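Local coordinates for alcohol oxidase (Myceliophthora thermophila, PDB 6F74), which binds FAD as a flavoprotein of the VAO type and probably acts as an oxygen-dependent oxidoreductase, at residues A[248-253]-A[375-379]; A[317-323]-A[364-370]. All blocks are in the same frame, centred on the assembly; numbering follows the deposited sequence.

Both contacts reach the seven-stranded antiparallel sheet that VAO-type flavoproteins set beside the FAD-binding part of the chain, and they touch neighbouring strands of it. Contact 1 joins residues 248-253, in the FAD-binding part of the chain, to the C-terminal end of strand 370-378; the side chain of Pro248 lies about 6 Å from the bound FAD. Contact 2 sets the N-terminal start of the same strand, with the loop before it, against strand 311-320 and lies far from the flavin site. The centres of the two contacts are 28 Å apart and their nearest atoms about 9 Å, without touching. In sequence, both segments of contact 2 fall between those of contact 1.

Contact 1 (A[248-253]-A[375-379]); sequences PATHNF and FWTIG
Pro248 meets Trp376 twice, once through its carbonyl and once through its ring. The indole N-H is donated to the carbonyl, Trp376 NE1 to Pro248 O at 3.2 Å with an N-H...O angle of 151°; the oxygen sits near the ring plane at the edge of the indole, and the donor is tilted 24° from the carbonyl plane. Alongside this bond the pyrrolidine presses on the benzo part of the indole, Pro248 CB to Trp376 CZ2 at 3.6 Å. Trp376 can reach over because its CG stands between the backbone N and the carbonyl carbon (chi1 39°). Ala249 receives the tip of Ile378, whose CD1 lies 4.0 Å from Ala249 CA and also touches Pro248 O. At Asn252 the amide lies against the branch point of the isoleucine, with Asn252 OD1 3.7 Å from Ile378 CB; this is van der Waals contact of a polar group with an apolar one. Phe253 adds a looser touch, its CE2 4.4 Å from Ile378 CG2, and carries Asn252 CB over one face of its own ring. Ile378 thus spans the short helix 250-253, CD1 against the two residues before it and CG2 against Phe253 at its end. Helix 415-422 runs alongside: Tyr415 touches Pro248, Ala249 and Ile378, and Phe418 meets Trp376 edge-to-face. Ala350 of the neighbouring strand 349-356 touches both Trp376 and His251, and the contact as a whole joins the FAD-binding part of the chain to the large antiparallel sheet.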
loop_
_atom_site.group_PDB
_atom_site.type_symbol
_atom_site.label_atom_id
_atom_site.label_comp_id
_atom_site.label_asym_id
_atom_site.label_seq_id
_atom_site.Cartn_x
_atom_site.Cartn_y
_atom_site.Cartn_z
ATOM N N PRO A 248 12.283 -3.822 1.140
ATOM C CA PRO A 248 13.448 -4.576 1.604
ATOM C C PRO A 248 14.392 -3.838 2.587
ATOM O O PRO A 248 14.928 -4.476 3.505
ATOM C CB PRO A 248 14.177 -4.880 0.290
ATOM C CG PRO A 248 13.076 -5.032 -0.689
ATOM C CD PRO A 248 12.114 -3.918 -0.320
ATOM N N ALA A 249 14.552 -2.518 2.393
ATOM C CA ALA A 249 15.549 -1.723 3.105
ATOM C C ALA A 249 15.068 -0.988 4.377
ATOM O O ALA A 249 15.856 -0.297 5.008
ATOM C CB ALA A 249 16.205 -0.753 2.129
ATOM N N THR A 250 13.809 -1.164 4.776
ATOM C CA THR A 250 13.236 -0.349 5.865
ATOM C C THR A 250 13.728 -0.737 7.265
ATOM O O THR A 250 13.977 0.142 8.084
ATOM C CB THR A 250 11.698 -0.302 5.851
ATOM O OG1 THR A 250 11.149 -1.628 5.926
ATOM C CG2 THR A 250 11.191 0.396 4.614
ATOM N N HIS A 251 13.868 -2.033 7.550
ATOM C CA HIS A 251 14.507 -2.436 8.800
ATOM C C HIS A 251 15.851 -1.716 8.995
ATOM O O HIS A 251 16.151 -1.180 10.061
ATOM C CB HIS A 251 14.725 -3.952 8.843
ATOM C CG HIS A 251 15.608 -4.384 9.966
ATOM N ND1 HIS A 251 15.157 -4.488 11.260
ATOM C CD2 HIS A 251 16.939 -4.648 10.008
ATOM C CE1 HIS A 251 16.165 -4.808 12.049
ATOM N NE2 HIS A 251 17.261 -4.903 11.319
ATOM N N ASN A 252 16.666 -1.714 7.956
ATOM C CA ASN A 252 18.018 -1.158 8.062
ATOM C C ASN A 252 18.059 0.346 8.087
ATOM O O ASN A 252 18.896 0.911 8.797
ATOM C CB ASN A 252 18.876 -1.728 6.947
ATOM C CG ASN A 252 19.327 -3.146 7.216
ATOM O OD1 ASN A 252 20.519 -3.317 7.447
ATOM N ND2 ASN A 252 18.439 -4.166 7.171
ATOM N N PHE A 253 17.173 1.020 7.335
ATOM C CA PHE A 253 17.272 2.478 7.165
ATOM C C PHE A 253 16.050 3.299 7.574
ATOM O O PHE A 253 16.073 4.515 7.486
ATOM C CB PHE A 253 17.625 2.747 5.730
ATOM C CG PHE A 253 18.923 2.101 5.308
ATOM C CD1 PHE A 253 20.139 2.574 5.819
ATOM C CD2 PHE A 253 18.934 1.049 4.430
ATOM C CE1 PHE A 253 21.331 1.986 5.456
ATOM C CE2 PHE A 253 20.134 0.449 4.067
ATOM C CZ PHE A 253 21.337 0.903 4.577
ATOM N N PHE A 375 14.222 -13.806 2.922
ATOM C CA PHE A 375 14.754 -12.937 3.945
ATOM C C PHE A 375 16.172 -12.542 3.544
ATOM O O PHE A 375 16.767 -13.121 2.617
ATOM C CB PHE A 375 14.798 -13.615 5.330
ATOM C CG PHE A 375 13.452 -13.767 6.038
ATOM C CD1 PHE A 375 12.236 -13.291 5.502
ATOM C CD2 PHE A 375 13.415 -14.396 7.286
ATOM C CE1 PHE A 375 11.053 -13.446 6.188
ATOM C CE2 PHE A 375 12.218 -14.555 7.980
ATOM C CZ PHE A 375 11.029 -14.075 7.420
ATOM N N TRP A 376 16.719 -11.571 4.263
ATOM C CA TRP A 376 18.054 -11.063 3.948
ATOM C C TRP A 376 18.673 -10.282 5.074
ATOM O O TRP A 376 17.970 -9.738 5.934
ATOM C CB TRP A 376 18.004 -10.194 2.702
ATOM C CG TRP A 376 16.775 -9.295 2.604
ATOM C CD1 TRP A 376 16.550 -8.128 3.269
ATOM C CD2 TRP A 376 15.645 -9.502 1.766
ATOM N NE1 TRP A 376 15.334 -7.602 2.915
ATOM C CE2 TRP A 376 14.762 -8.418 1.981
ATOM C CE3 TRP A 376 15.285 -10.501 0.854
ATOM C CZ2 TRP A 376 13.536 -8.313 1.320
ATOM C CZ3 TRP A 376 14.086 -10.395 0.197
ATOM C CH2 TRP A 376 13.217 -9.299 0.428
ATOM N N THR A 377 20.001 -10.264 5.059
ATOM C CA THR A 377 20.800 -9.437 5.928
ATOM C C THR A 377 21.591 -8.449 5.066
ATOM O O THR A 377 22.669 -8.791 4.537
ATOM C CB THR A 377 21.819 -10.282 6.731
ATOM O OG1 THR A 377 22.560 -11.132 5.837
ATOM C CG2 THR A 377 21.103 -11.131 7.767
ATOM N N ILE A 378 21.067 -7.240 4.952
ATOM C CA ILE A 378 21.778 -6.163 4.258
ATOM C C ILE A 378 23.043 -5.800 5.003
ATOM O O ILE A 378 22.986 -5.548 6.202
ATOM C CB ILE A 378 20.882 -4.901 4.105
ATOM C CG1 ILE A 378 19.830 -5.213 3.023
ATOM C CG2 ILE A 378 21.683 -3.689 3.652
ATOM C CD1 ILE A 378 18.608 -4.294 3.039
ATOM N N GLY A 379 24.172 -5.779 4.308
ATOM C CA GLY A 379 25.446 -5.426 4.919
ATOM C C GLY A 379 26.270 -6.581 5.463
ATOM O O GLY A 379 27.342 -6.347 6.000
#

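Contact 2 (A[317-323]-A[364-370]); sequences AIAPRNE and VGDAHSG
Strand 311-320 runs past the loop that leads into its antiparallel neighbour, strand 370-378, and the backbones come closest at Ala319 and Gly370, with CA atoms 4.5 Å apart. Val364 to Ala367 form a type II' beta turn within this loop, with Gly365 at positive phi, and the two end residues of the turn point toward the strand. Val364 supplies the main apolar contact: CG1 lies over the methyls of two residues of the strand, 3.5 Å from Ala319 CB and 3.9 Å from Ala317 CB. Its other branch, CG2, rests near Ile318 O. Ala367 continues this patch, its CB 3.9 Å from Ala319 CB and against the Pro320 ring at CD. Past the end of the strand the chain curls back, and Glu323 ties it to the loop. The carboxylate stretches out on an extended chain, with CG anti to the backbone N (chi1 -153°), and both of its oxygens accept hydrogen bonds from the loop. His368 N donates to Glu323 OE1 at 2.9 Å on the syn side, 24° out of the carboxylate plane, with an N-H...O angle of 151°. The hydroxyl of Ser369 approaches the other oxygen from above that plane. Two consecutive residues of the loop therefore hold one carboxylate, which should limit its rotation and ties the segment after the strand to the loop. Helix 328-346 covers the neighbourhood through Leu330, which touches both Ile318 and Ser369, and Asn327 gives Ser369 OG a weak further hydrogen bond. Besides its bond to Glu323 OE2 at 2.9 Å, Ser369 OG lies 3.3 Å from Pro320 CG.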
loop_
_atom_site.group_PDB
_atom_site.type_symbol
_atom_site.label_atom_id
_atom_site.label_comp_id
_atom_site.label_asym_id
_atom_site.label_seq_id
_atom_site.Cartn_x
_atom_site.Cartn_y
_atom_site.Cartn_z
ATOM N N ALA A 317 12.108 -22.858 2.574
ATOM C CA ALA A 317 10.862 -23.469 2.183
ATOM C C ALA A 317 10.587 -24.682 3.051
ATOM O O ALA A 317 11.490 -25.472 3.344
ATOM C CB ALA A 317 10.891 -23.861 0.717
ATOM N N ILE A 318 9.335 -24.804 3.451
ATOM C CA ILE A 318 8.883 -25.813 4.403
ATOM C C ILE A 318 7.614 -26.432 3.844
ATOM O O ILE A 318 6.672 -25.702 3.530
ATOM C CB ILE A 318 8.507 -25.199 5.776
ATOM C CG1 ILE A 318 9.621 -24.303 6.307
ATOM C CG2 ILE A 318 8.128 -26.295 6.751
ATOM C CD1 ILE A 318 9.280 -23.527 7.548
ATOM N N ALA A 319 7.579 -27.754 3.783
ATOM C CA ALA A 319 6.395 -28.464 3.354
ATOM C C ALA A 319 6.169 -29.694 4.200
ATOM O O ALA A 319 7.144 -30.263 4.692
ATOM C CB ALA A 319 6.550 -28.907 1.905
ATOM N N PRO A 320 4.893 -30.136 4.328
ATOM C CA PRO A 320 4.571 -31.364 5.022
ATOM C C PRO A 320 5.139 -32.572 4.339
ATOM O O PRO A 320 5.143 -32.629 3.124
ATOM C CB PRO A 320 3.037 -31.440 4.962
ATOM C CG PRO A 320 2.603 -30.518 3.927
ATOM C CD PRO A 320 3.679 -29.447 3.867
ATOM N N ARG A 321 5.653 -33.508 5.111
ATOM C CA ARG A 321 5.882 -34.854 4.595
ATOM C C ARG A 321 4.559 -35.535 4.413
ATOM O O ARG A 321 4.415 -36.337 3.526
ATOM C CB ARG A 321 6.749 -35.693 5.546
ATOM C CG ARG A 321 8.170 -35.193 5.633
ATOM C CD ARG A 321 9.086 -36.241 6.243
ATOM N NE ARG A 321 10.350 -35.569 6.524
ATOM C CZ ARG A 321 11.396 -35.478 5.698
ATOM N NH1 ARG A 321 11.388 -36.061 4.491
ATOM N NH2 ARG A 321 12.480 -34.809 6.087
ATOM N N ASN A 322 3.607 -35.261 5.308
ATOM C CA ASN A 322 2.302 -35.937 5.402
ATOM C C ASN A 322 1.224 -34.863 5.299
ATOM O O ASN A 322 0.865 -34.201 6.269
ATOM C CB ASN A 322 2.322 -36.644 6.746
ATOM C CG ASN A 322 1.024 -37.355 7.137
ATOM O OD1 ASN A 322 0.485 -38.167 6.388
ATOM N ND2 ASN A 322 0.591 -37.132 8.387
ATOM N N GLU A 323 0.749 -34.644 4.089
ATOM C CA GLU A 323 -0.153 -33.563 3.841
ATOM C C GLU A 323 -1.579 -34.014 4.252
ATOM O O GLU A 323 -2.011 -35.095 3.889
ATOM C CB GLU A 323 -0.131 -33.091 2.395
ATOM C CG GLU A 323 -0.541 -31.658 2.336
ATOM C CD GLU A 323 -0.460 -31.006 0.965
ATOM O OE1 GLU A 323 -0.059 -31.627 -0.046
ATOM O OE2 GLU A 323 -0.845 -29.850 0.952
ATOM N N VAL A 364 4.907 -25.825 -2.228
ATOM C CA VAL A 364 6.317 -26.101 -1.922
ATOM C C VAL A 364 6.605 -27.484 -2.427
ATOM O O VAL A 364 6.045 -28.487 -1.936
ATOM C CB VAL A 364 6.657 -25.970 -0.420
ATOM C CG1 VAL A 364 8.093 -26.444 -0.123
ATOM C CG2 VAL A 364 6.520 -24.523 0.021
ATOM N N GLY A 365 7.471 -27.515 -3.440
ATOM C CA GLY A 365 7.839 -28.724 -4.150
ATOM C C GLY A 365 6.574 -29.385 -4.613
ATOM O O GLY A 365 5.775 -28.801 -5.358
ATOM N N ASP A 366 6.367 -30.578 -4.092
ATOM C CA ASP A 366 5.257 -31.448 -4.467
ATOM C C ASP A 366 3.988 -31.272 -3.647
ATOM O O ASP A 366 2.916 -31.777 -4.006
ATOM C CB ASP A 366 5.726 -32.892 -4.356
ATOM C CG ASP A 366 5.047 -33.760 -5.367
ATOM O OD1 ASP A 366 4.443 -33.212 -6.326
ATOM O OD2 ASP A 366 5.079 -35.001 -5.221
ATOM N N ALA A 367 4.087 -30.543 -2.539
ATOM C CA ALA A 367 2.997 -30.402 -1.575
ATOM C C ALA A 367 2.109 -29.222 -1.946
ATOM O O ALA A 367 2.598 -28.157 -2.348
ATOM C CB ALA A 367 3.568 -30.203 -0.180
ATOM N N HIS A 368 0.798 -29.414 -1.795
ATOM C CA HIS A 368 -0.187 -28.342 -2.051
ATOM C C HIS A 368 -0.396 -27.477 -0.794
ATOM O O HIS A 368 -1.534 -27.117 -0.434
ATOM C CB HIS A 368 -1.536 -28.939 -2.521
ATOM C CG HIS A 368 -1.480 -29.644 -3.846
ATOM N ND1 HIS A 368 -0.368 -30.333 -4.285
ATOM C CD2 HIS A 368 -2.402 -29.770 -4.830
ATOM C CE1 HIS A 368 -0.601 -30.846 -5.481
ATOM N NE2 HIS A 368 -1.812 -30.482 -5.854
ATOM N N SER A 369 0.707 -27.133 -0.134
ATOM C CA SER A 369 0.689 -26.292 1.069
ATOM C C SER A 369 2.145 -26.011 1.471
ATOM O O SER A 369 3.086 -26.584 0.908
ATOM C CB SER A 369 -0.020 -26.991 2.239
ATOM O OG SER A 369 0.697 -28.124 2.628
ATOM N N GLY A 370 2.316 -25.143 2.450
ATOM C CA GLY A 370 3.631 -24.873 2.990
ATOM C C GLY A 370 3.903 -23.425 3.298
ATOM O O GLY A 370 3.004 -22.590 3.298
#